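Local coordinates for protein copper-transporting ATPase PAA2, chloroplastic (Arabidopsis thaliana, PDB 5LBK) that moves copper across the chloroplast thylakoid membrane at the cost of ATP, the piece here being its nucleotide-binding N-domain, at residues Y15-V20 with E44-K49; K22-V27 with K37-E42; E79-R84 with E126-A131. All coordinates share one frame; numbering follows the deposited sequence.

Contact 1 (Y15-V20 with E44-K49); sequences YEEQEV and ESLNLK
Leu-48, just past the end of helix 34-45, leans on Gln-18 in the first turn of helix 17-27, at the surface end of the helical pair that packs on the sheet of this N-domain. The van der Waals touches are few. Leu-48 CD2 lies 4.1 Å from Gln-18 CB, close to OE1 as well, while CD1 sits near the Gln-18 carbonyl; the two side chains slant across each other. Leu-48 then continues onto Leu-21 and Lys-22. More loosely, Leu-46 CD1 stands 4.2 Å from Glu-17 OE2, a methyl beside a carboxylate. A Schellman motif closes helix 34-45: positive phi at Asn-47 (65°) turns the chain, with Leu-46 and Leu-48 both directed at helix 17-27. The polar bonding stays inside 15-20. Gln-18 CG lies between its backbone N and carbonyl carbon (chi1 68°), which brings the extended chain back beside Glu-16, the N-cap residue. With an alanine here, the Glu-16 carboxylate would probably lose its amide partner and Leu-48 CD2 part of its cover. Gln-18 NE2 donates to Glu-16 OE2 over 2.9 Å, nearly straight at 176°, within the amide plane and almost in line with the CD-OE2 bond of Glu-16.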
loop_
_atom_site.group_PDB
_atom_site.type_symbol
_atom_site.label_atom_id
_atom_site.label_comp_id
_atom_site.label_asym_id
_atom_site.label_seq_id
_atom_site.Cartn_x
_atom_site.Cartn_y
_atom_site.Cartn_z
ATOM N N TYR A 15 -4.263 -9.446 -6.546
ATOM C CA TYR A 15 -3.145 -9.893 -5.734
ATOM C C TYR A 15 -3.603 -10.628 -4.495
ATOM O O TYR A 15 -4.670 -10.361 -3.942
ATOM C CB TYR A 15 -2.307 -8.695 -5.280
ATOM C CG TYR A 15 -1.271 -8.195 -6.281
ATOM C CD1 TYR A 15 0.001 -8.750 -6.330
ATOM C CD2 TYR A 15 -1.558 -7.145 -7.153
ATOM C CE1 TYR A 15 0.962 -8.287 -7.231
ATOM C CE2 TYR A 15 -0.606 -6.684 -8.058
ATOM C CZ TYR A 15 0.651 -7.243 -8.085
ATOM O OH TYR A 15 1.586 -6.785 -9.002
ATOM N N GLU A 16 -2.736 -11.517 -4.024
ATOM C CA GLU A 16 -2.884 -12.106 -2.706
ATOM C C GLU A 16 -2.706 -11.037 -1.634
ATOM O O GLU A 16 -1.845 -10.165 -1.741
ATOM C CB GLU A 16 -1.859 -13.222 -2.528
ATOM C CG GLU A 16 -1.758 -14.176 -3.723
ATOM C CD GLU A 16 -0.580 -15.127 -3.630
ATOM O OE1 GLU A 16 -0.531 -16.095 -4.424
ATOM O OE2 GLU A 16 0.304 -14.895 -2.776
ATOM N N GLU A 17 -3.538 -11.105 -0.598
ATOM C CA GLU A 17 -3.415 -10.193 0.533
ATOM C C GLU A 17 -1.973 -10.100 1.025
ATOM O O GLU A 17 -1.443 -8.997 1.245
ATOM C CB GLU A 17 -4.360 -10.677 1.639
ATOM C CG GLU A 17 -4.081 -10.162 3.023
ATOM C CD GLU A 17 -3.339 -11.159 3.881
ATOM O OE1 GLU A 17 -3.747 -12.340 3.943
ATOM O OE2 GLU A 17 -2.338 -10.754 4.500
ATOM N N GLN A 18 -1.305 -11.249 1.173
ATOM C CA GLN A 18 0.044 -11.220 1.718
ATOM C C GLN A 18 0.961 -10.412 0.815
ATOM O O GLN A 18 1.891 -9.744 1.293
ATOM C CB GLN A 18 0.588 -12.645 1.905
ATOM C CG GLN A 18 0.861 -13.426 0.592
ATOM C CD GLN A 18 1.605 -14.758 0.787
ATOM O OE1 GLN A 18 2.159 -15.047 1.856
ATOM N NE2 GLN A 18 1.630 -15.566 -0.271
ATOM N N GLU A 19 0.750 -10.490 -0.497
ATOM C CA GLU A 19 1.643 -9.783 -1.404
ATOM C C GLU A 19 1.468 -8.281 -1.255
ATOM O O GLU A 19 2.457 -7.540 -1.285
ATOM C CB GLU A 19 1.411 -10.190 -2.855
ATOM C CG GLU A 19 1.778 -11.621 -3.190
ATOM C CD GLU A 19 1.703 -11.932 -4.693
ATOM O OE1 GLU A 19 2.770 -12.194 -5.297
ATOM O OE2 GLU A 19 0.582 -11.924 -5.269
ATOM N N VAL A 20 0.215 -7.822 -1.084
ATOM C CA VAL A 20 -0.055 -6.396 -0.899
ATOM C C VAL A 20 0.582 -5.906 0.389
ATOM O O VAL A 20 1.218 -4.841 0.419
ATOM C CB VAL A 20 -1.574 -6.109 -0.931
ATOM C CG1 VAL A 20 -1.884 -4.651 -0.519
ATOM C CG2 VAL A 20 -2.103 -6.414 -2.322
ATOM N N GLU A 44 5.297 -8.185 10.190
ATOM C CA GLU A 44 6.185 -8.838 11.144
ATOM C C GLU A 44 5.416 -9.885 11.951
ATOM O O GLU A 44 5.850 -11.031 12.065
ATOM C CB GLU A 44 6.809 -7.807 12.085
ATOM C CG GLU A 44 7.430 -8.408 13.335
ATOM C CD GLU A 44 7.842 -7.355 14.345
ATOM O OE1 GLU A 44 8.584 -6.423 13.967
ATOM O OE2 GLU A 44 7.422 -7.457 15.517
ATOM N N SER A 45 4.273 -9.486 12.504
ATOM C CA SER A 45 3.443 -10.396 13.288
ATOM C C SER A 45 3.078 -11.650 12.498
ATOM O O SER A 45 2.988 -12.741 13.071
ATOM C CB SER A 45 2.168 -9.691 13.762
ATOM O OG SER A 45 2.402 -8.861 14.887
ATOM N N LEU A 46 2.861 -11.517 11.186
ATOM C CA LEU A 46 2.461 -12.628 10.320
ATOM C C LEU A 46 3.647 -13.366 9.728
ATOM O O LEU A 46 3.448 -14.285 8.926
ATOM C CB LEU A 46 1.566 -12.126 9.171
ATOM C CG LEU A 46 0.264 -11.420 9.557
ATOM C CD1 LEU A 46 -0.496 -10.963 8.312
ATOM C CD2 LEU A 46 -0.643 -12.300 10.401
ATOM N N ASN A 47 4.871 -12.980 10.096
ATOM C CA ASN A 47 6.074 -13.669 9.642
ATOM C C ASN A 47 6.251 -13.533 8.130
ATOM O O ASN A 47 6.656 -14.469 7.442
ATOM C CB ASN A 47 6.048 -15.144 10.063
ATOM C CG ASN A 47 5.806 -15.333 11.567
ATOM O OD1 ASN A 47 5.024 -16.202 11.979
ATOM N ND2 ASN A 47 6.478 -14.524 12.390
ATOM N N LEU A 48 5.957 -12.343 7.605
ATOM C CA LEU A 48 6.136 -12.069 6.188
ATOM C C LEU A 48 7.515 -11.457 5.948
ATOM O O LEU A 48 7.891 -10.480 6.605
ATOM C CB LEU A 48 5.053 -11.112 5.678
ATOM C CG LEU A 48 3.596 -11.588 5.758
ATOM C CD1 LEU A 48 2.646 -10.468 5.287
ATOM C CD2 LEU A 48 3.394 -12.833 4.931
ATOM N N LYS A 49 8.243 -11.999 4.977
ATOM C CA LYS A 49 9.551 -11.473 4.609
ATOM C C LYS A 49 9.351 -10.345 3.610
ATOM O O LYS A 49 8.812 -10.568 2.521
ATOM C CB LYS A 49 10.435 -12.557 4.001
ATOM C CG LYS A 49 11.857 -12.112 3.710
ATOM C CD LYS A 49 12.678 -11.953 4.992
ATOM C CE LYS A 49 12.930 -13.303 5.674
ATOM N NZ LYS A 49 13.891 -13.182 6.804
#

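Contact 2 (K22-V27 with K37-E42); sequences KMAAAV and KAIVNE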
loop_
_atom_site.group_PDB
_atom_site.type_symbol
_atom_site.label_atom_id
_atom_site.label_comp_id
_atom_site.label_asym_id
_atom_site.label_seq_id
_atom_site.Cartn_x
_atom_site.Cartn_y
_atom_site.Cartn_z
ATOM N N LYS A 22 3.138 -7.324 1.962
ATOM C CA LYS A 22 4.597 -7.418 1.856
ATOM C C LYS A 22 5.169 -6.199 1.159
ATOM O O LYS A 22 6.203 -5.660 1.570
ATOM C CB LYS A 22 5.021 -8.651 1.066
ATOM C CG LYS A 22 4.972 -9.948 1.833
ATOM C CD LYS A 22 5.468 -11.097 0.958
ATOM C CE LYS A 22 5.613 -12.387 1.782
ATOM N NZ LYS A 22 6.051 -13.576 0.994
ATOM N N MET A 23 4.557 -5.820 0.042
ATOM C CA MET A 23 4.973 -4.606 -0.668
ATOM C C MET A 23 4.767 -3.371 0.179
ATOM O O MET A 23 5.648 -2.487 0.222
ATOM C CB MET A 23 4.193 -4.470 -1.970
ATOM C CG MET A 23 4.641 -5.440 -3.094
ATOM S SD MET A 23 3.563 -5.172 -4.539
ATOM C CE MET A 23 4.338 -6.266 -5.735
ATOM N N ALA A 24 3.626 -3.265 0.860
ATOM C CA ALA A 24 3.384 -2.037 1.612
ATOM C C ALA A 24 4.379 -1.916 2.767
ATOM O O ALA A 24 4.900 -0.837 3.042
ATOM C CB ALA A 24 1.962 -2.002 2.134
ATOM N N ALA A 25 4.630 -3.012 3.466
ATOM C CA ALA A 25 5.611 -2.958 4.552
ATOM C C ALA A 25 7.042 -2.719 4.055
ATOM O O ALA A 25 7.858 -2.103 4.774
ATOM C CB ALA A 25 5.528 -4.253 5.360
ATOM N N ALA A 26 7.386 -3.200 2.856
ATOM C CA ALA A 26 8.696 -2.882 2.287
ATOM C C ALA A 26 8.854 -1.385 2.102
ATOM O O ALA A 26 9.916 -0.816 2.400
ATOM C CB ALA A 26 8.892 -3.574 0.943
ATOM N N VAL A 27 7.809 -0.732 1.585
ATOM C CA VAL A 27 7.860 0.719 1.418
ATOM C C VAL A 27 7.862 1.434 2.763
ATOM O O VAL A 27 8.558 2.462 2.925
ATOM C CB VAL A 27 6.683 1.178 0.530
ATOM C CG1 VAL A 27 6.660 2.663 0.418
ATOM C CG2 VAL A 27 6.816 0.601 -0.813
ATOM N N LYS A 37 4.145 2.135 11.114
ATOM C CA LYS A 37 4.610 1.135 12.065
ATOM C C LYS A 37 3.642 -0.035 12.148
ATOM O O LYS A 37 4.063 -1.187 12.292
ATOM C CB LYS A 37 4.775 1.760 13.449
ATOM C CG LYS A 37 6.031 2.604 13.644
ATOM C CD LYS A 37 7.289 1.809 13.329
ATOM C CE LYS A 37 8.445 2.203 14.205
ATOM N NZ LYS A 37 8.733 3.659 14.114
ATOM N N ALA A 38 2.341 0.242 12.056
ATOM C CA ALA A 38 1.356 -0.830 12.173
ATOM C C ALA A 38 1.404 -1.747 10.962
ATOM O O ALA A 38 1.324 -2.971 11.107
ATOM C CB ALA A 38 -0.046 -0.252 12.346
ATOM N N ILE A 39 1.564 -1.184 9.762
ATOM C CA ILE A 39 1.706 -2.028 8.575
ATOM C C ILE A 39 2.936 -2.913 8.724
ATOM O O ILE A 39 2.905 -4.121 8.475
ATOM C CB ILE A 39 1.792 -1.162 7.304
ATOM C CG1 ILE A 39 0.441 -0.498 7.012
ATOM C CG2 ILE A 39 2.239 -1.989 6.102
ATOM C CD1 ILE A 39 0.505 0.503 5.949
ATOM N N VAL A 40 4.044 -2.312 9.126
ATOM C CA VAL A 40 5.265 -3.085 9.333
ATOM C C VAL A 40 5.051 -4.148 10.407
ATOM O O VAL A 40 5.410 -5.312 10.216
ATOM C CB VAL A 40 6.431 -2.159 9.692
ATOM C CG1 VAL A 40 7.682 -2.986 9.942
ATOM C CG2 VAL A 40 6.657 -1.205 8.573
ATOM N N ASN A 41 4.457 -3.759 11.546
ATOM C CA ASN A 41 4.250 -4.711 12.651
ATOM C C ASN A 41 3.367 -5.871 12.231
ATOM O O ASN A 41 3.529 -6.989 12.732
ATOM C CB ASN A 41 3.603 -4.030 13.869
ATOM C CG ASN A 41 4.521 -3.030 14.553
ATOM O OD1 ASN A 41 5.740 -3.125 14.454
ATOM N ND2 ASN A 41 3.930 -2.054 15.242
ATOM N N GLU A 42 2.406 -5.620 11.336
ATOM C CA GLU A 42 1.515 -6.683 10.886
ATOM C C GLU A 42 2.237 -7.654 9.964
ATOM O O GLU A 42 2.087 -8.872 10.095
ATOM C CB GLU A 42 0.299 -6.074 10.191
ATOM C CG GLU A 42 -0.692 -7.082 9.621
ATOM C CD GLU A 42 -1.582 -7.730 10.662
ATOM O OE1 GLU A 42 -1.690 -7.211 11.793
ATOM O OE2 GLU A 42 -2.191 -8.763 10.326
#
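Two neighbouring helices of the N-domain, 17-27 and 34-45, meet here through the small residues Ala-24 and Ala-25 on one and the branched Ile-39 and Val-40 on the other. Their segments pass with axes 8.5 Å apart, and the CA atoms of Ala-25 and Val-40 come to 4.8 Å. Methyl CG2 of Ile-39 does most of the touching, resting on the backbone between the two alanines, 3.7 Å from Ala-25 N. The CB methyls of Ala-24 and Ala-25 flank this Ile-39 CG2 at 4.0 and 4.1 Å. One branch thus meets both alanine methyls and the peptide that joins them. It is put there by the first torsion of Ile-39 (chi1 -70°), which sets CG2 opposite the backbone N and keeps CG1 beside that N. The helices run at 127° to each other, between crossed and antiparallel, and are connected by a short loop whose last residue and the first of helix 34-45 form the His-Pro dipeptide characteristic of P1B-type ATPase N-domains, whose histidine in relatives takes part in nucleotide binding. Both helices pack on the six-stranded antiparallel sheet: Ala-24 and Ile-39 both reach Ile-132 of strand 127-134, and Ala-24 also touches Val-121 of strand 117-123. Val-40 carries the outer part of the contact. Its CG2, beside its own backbone N, comes to 4.1 Å from the carbonyl O of Ala-25, a methyl against a main-chain oxygen. The same valine also touches Glu-28, just beyond the end of helix 17-27, and Ala-25 is covered further by Thr-50. Along each helix the ordinary backbone bonds persist, such as Ala-26 N to Lys-22 O and Asn-41 N to Lys-37 O.

Contact 3 (E79-R84 with E126-A131); sequences EWVSDR and EGIIGA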
loop_
_atom_site.group_PDB
_atom_site.type_symbol
_atom_site.label_atom_id
_atom_site.label_comp_id
_atom_site.label_asym_id
_atom_site.label_seq_id
_atom_site.Cartn_x
_atom_site.Cartn_y
_atom_site.Cartn_z
ATOM N N GLU A 79 -5.529 9.608 -3.835
ATOM C CA GLU A 79 -5.269 10.462 -4.976
ATOM C C GLU A 79 -3.776 10.509 -5.291
ATOM O O GLU A 79 -3.383 10.455 -6.461
ATOM C CB GLU A 79 -5.828 11.868 -4.743
ATOM C CG GLU A 79 -5.721 12.705 -6.029
ATOM C CD GLU A 79 -5.815 14.175 -5.785
ATOM O OE1 GLU A 79 -5.950 14.571 -4.604
ATOM O OE2 GLU A 79 -5.764 14.921 -6.788
ATOM N N TRP A 80 -2.938 10.560 -4.258
ATOM C CA TRP A 80 -1.497 10.671 -4.455
ATOM C C TRP A 80 -0.923 9.388 -5.025
ATOM O O TRP A 80 -0.111 9.434 -5.960
ATOM C CB TRP A 80 -0.828 11.043 -3.134
ATOM C CG TRP A 80 0.658 11.237 -3.247
ATOM C CD1 TRP A 80 1.309 12.389 -3.567
ATOM C CD2 TRP A 80 1.681 10.256 -2.984
ATOM N NE1 TRP A 80 2.675 12.186 -3.527
ATOM C CE2 TRP A 80 2.923 10.883 -3.182
ATOM C CE3 TRP A 80 1.659 8.893 -2.588
ATOM C CZ2 TRP A 80 4.138 10.201 -3.033
ATOM C CZ3 TRP A 80 2.872 8.229 -2.454
ATOM C CH2 TRP A 80 4.077 8.883 -2.650
ATOM N N VAL A 81 -1.378 8.214 -4.518
ATOM C CA VAL A 81 -0.936 6.938 -5.082
ATOM C C VAL A 81 -1.389 6.845 -6.522
ATOM O O VAL A 81 -0.615 6.485 -7.419
ATOM C CB VAL A 81 -1.460 5.762 -4.237
ATOM C CG1 VAL A 81 -1.193 4.440 -4.900
ATOM C CG2 VAL A 81 -0.763 5.761 -2.861
ATOM N N SER A 82 -2.666 7.159 -6.765
ATOM C CA SER A 82 -3.187 7.043 -8.111
ATOM C C SER A 82 -2.420 7.940 -9.062
ATOM O O SER A 82 -2.123 7.554 -10.207
ATOM C CB SER A 82 -4.668 7.393 -8.088
ATOM O OG SER A 82 -5.197 7.397 -9.376
ATOM N N ASP A 83 -2.058 9.134 -8.597
ATOM C CA ASP A 83 -1.401 10.113 -9.462
ATOM C C ASP A 83 0.041 9.742 -9.780
ATOM O O ASP A 83 0.629 10.307 -10.696
ATOM C CB ASP A 83 -1.398 11.515 -8.802
ATOM C CG ASP A 83 -2.749 12.230 -8.908
ATOM O OD1 ASP A 83 -3.612 11.802 -9.727
ATOM O OD2 ASP A 83 -2.957 13.214 -8.152
ATOM N N ARG A 84 0.639 8.847 -9.008
ATOM C CA ARG A 84 2.049 8.525 -9.161
ATOM C C ARG A 84 2.349 7.805 -10.464
ATOM O O ARG A 84 3.466 7.926 -10.986
ATOM C CB ARG A 84 2.558 7.660 -8.006
ATOM C CG ARG A 84 2.647 8.320 -6.643
ATOM C CD ARG A 84 3.196 9.752 -6.662
ATOM N NE ARG A 84 4.596 9.837 -7.068
ATOM C CZ ARG A 84 5.340 10.941 -6.964
ATOM N NH1 ARG A 84 4.814 12.045 -6.460
ATOM N NH2 ARG A 84 6.608 10.945 -7.364
ATOM N N GLU A 126 0.362 -0.792 -13.277
ATOM C CA GLU A 126 -0.837 -1.480 -12.828
ATOM C C GLU A 126 -1.832 -0.532 -12.182
ATOM O O GLU A 126 -3.027 -0.811 -12.141
ATOM C CB GLU A 126 -0.496 -2.562 -11.797
ATOM C CG GLU A 126 0.265 -3.740 -12.322
ATOM C CD GLU A 126 0.289 -4.840 -11.314
ATOM O OE1 GLU A 126 1.203 -4.844 -10.470
ATOM O OE2 GLU A 126 -0.644 -5.670 -11.331
ATOM N N GLY A 127 -1.351 0.534 -11.591
ATOM C CA GLY A 127 -2.232 1.405 -10.828
ATOM C C GLY A 127 -2.455 0.902 -9.410
ATOM O O GLY A 127 -1.604 0.231 -8.825
ATOM N N ILE A 128 -3.645 1.187 -8.856
ATOM C CA ILE A 128 -3.926 0.794 -7.483
ATOM C C ILE A 128 -4.078 -0.713 -7.462
ATOM O O ILE A 128 -4.776 -1.278 -8.307
ATOM C CB ILE A 128 -5.207 1.458 -6.948
ATOM C CG1 ILE A 128 -5.150 2.968 -6.884
ATOM C CG2 ILE A 128 -5.540 0.877 -5.568
ATOM C CD1 ILE A 128 -4.183 3.447 -5.959
ATOM N N ILE A 129 -3.397 -1.379 -6.530
ATOM C CA ILE A 129 -3.465 -2.824 -6.417
ATOM C C ILE A 129 -4.067 -3.259 -5.087
ATOM O O ILE A 129 -4.377 -4.444 -4.922
ATOM C CB ILE A 129 -2.083 -3.496 -6.617
ATOM C CG1 ILE A 129 -1.095 -3.086 -5.517
ATOM C CG2 ILE A 129 -1.529 -3.126 -8.014
ATOM C CD1 ILE A 129 0.119 -3.929 -5.437
ATOM N N GLY A 130 -4.305 -2.355 -4.158
ATOM C CA GLY A 130 -4.865 -2.773 -2.886
ATOM C C GLY A 130 -4.912 -1.610 -1.935
ATOM O O GLY A 130 -4.595 -0.464 -2.275
ATOM N N ALA A 131 -5.369 -1.917 -0.737
ATOM C CA ALA A 131 -5.512 -0.930 0.302
ATOM C C ALA A 131 -5.385 -1.644 1.638
ATOM O O ALA A 131 -5.740 -2.821 1.777
ATOM C CB ALA A 131 -6.838 -0.211 0.184
#
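Val-81 of helix 78-84 and Ile-128 of strand 127-134 meet methyl to methyl, and this one touch forms the tight part of the contact. Val-81 CG1 and Ile-128 CD1 stand 3.3 Å apart, shorter than carbons usually pack; so small a gap may partly reflect coordinate error. The side chains cross at about a right angle, with CB of Val-81 4.0 Å from the same CD1. Two torsions steer that methyl: Ile-128 keeps CG1 beside its backbone N (chi1 -62°) and bends again at the next bond (chi2 -65°), which carries CD1 toward the helix although the root of the side chain is not aimed there. Both residues are buried. The Ser-82 side is looser and partly exposed: its backbone N lies 4.1 Å from Ile-128 CD1, while its hydroxyl-bearing side chain barely approaches the strand, and its carbonyl O accepts a hydrogen bond from Lys-88. At the start of the strand, Glu-126 and Gly-127 form a classic beta bulge opposite Arg-123, which is also the salt-bridge partner of Glu-126. The backbone of Gly-127 (phi 83°) is one in which a CB would collide with the carbonyl O of Glu-126. A second classic bulge, Ile-129 with Gly-130 opposite Val-121, follows. The backbone N of Ile-128 is bonded to Asn-89 OD1, tying the strand to the linker after helix 78-84. Within the antiparallel sheet, strand 127-134 runs between 7-12 and 117-123; Ile-128 also packs on Leu-97 and Ala-131 on Leu-101 of helix 91-102, while helix 78-84 turns Trp-80 onto Ala-74 of strand 71-76.

Contacts 1 and 2 join the same two helices, 17-27 and 34-45, contact 2 nested within the chain loop that contact 1 closes. Contact 1 is the surface end, where leucine methyls meet amide and carboxylate groups; contact 2 is buried and apolar, small residues letting the helices come close. Contact 3 is buried too, but joins a helix to a strand mainly through one methyl pair, across the chain's centre from the others. Segment 126-131 connects all three: Tyr-15 OH probably hydrogen-bonds Glu-126 OE1, Val-20 packs on Gly-130, and Met-23 SD lies 3.8 Å from Ile-129 CD1. Ile-128 turns to helices 78-84 and 91-102, its neighbour Ile-129 to Met-23 of helix 17-27.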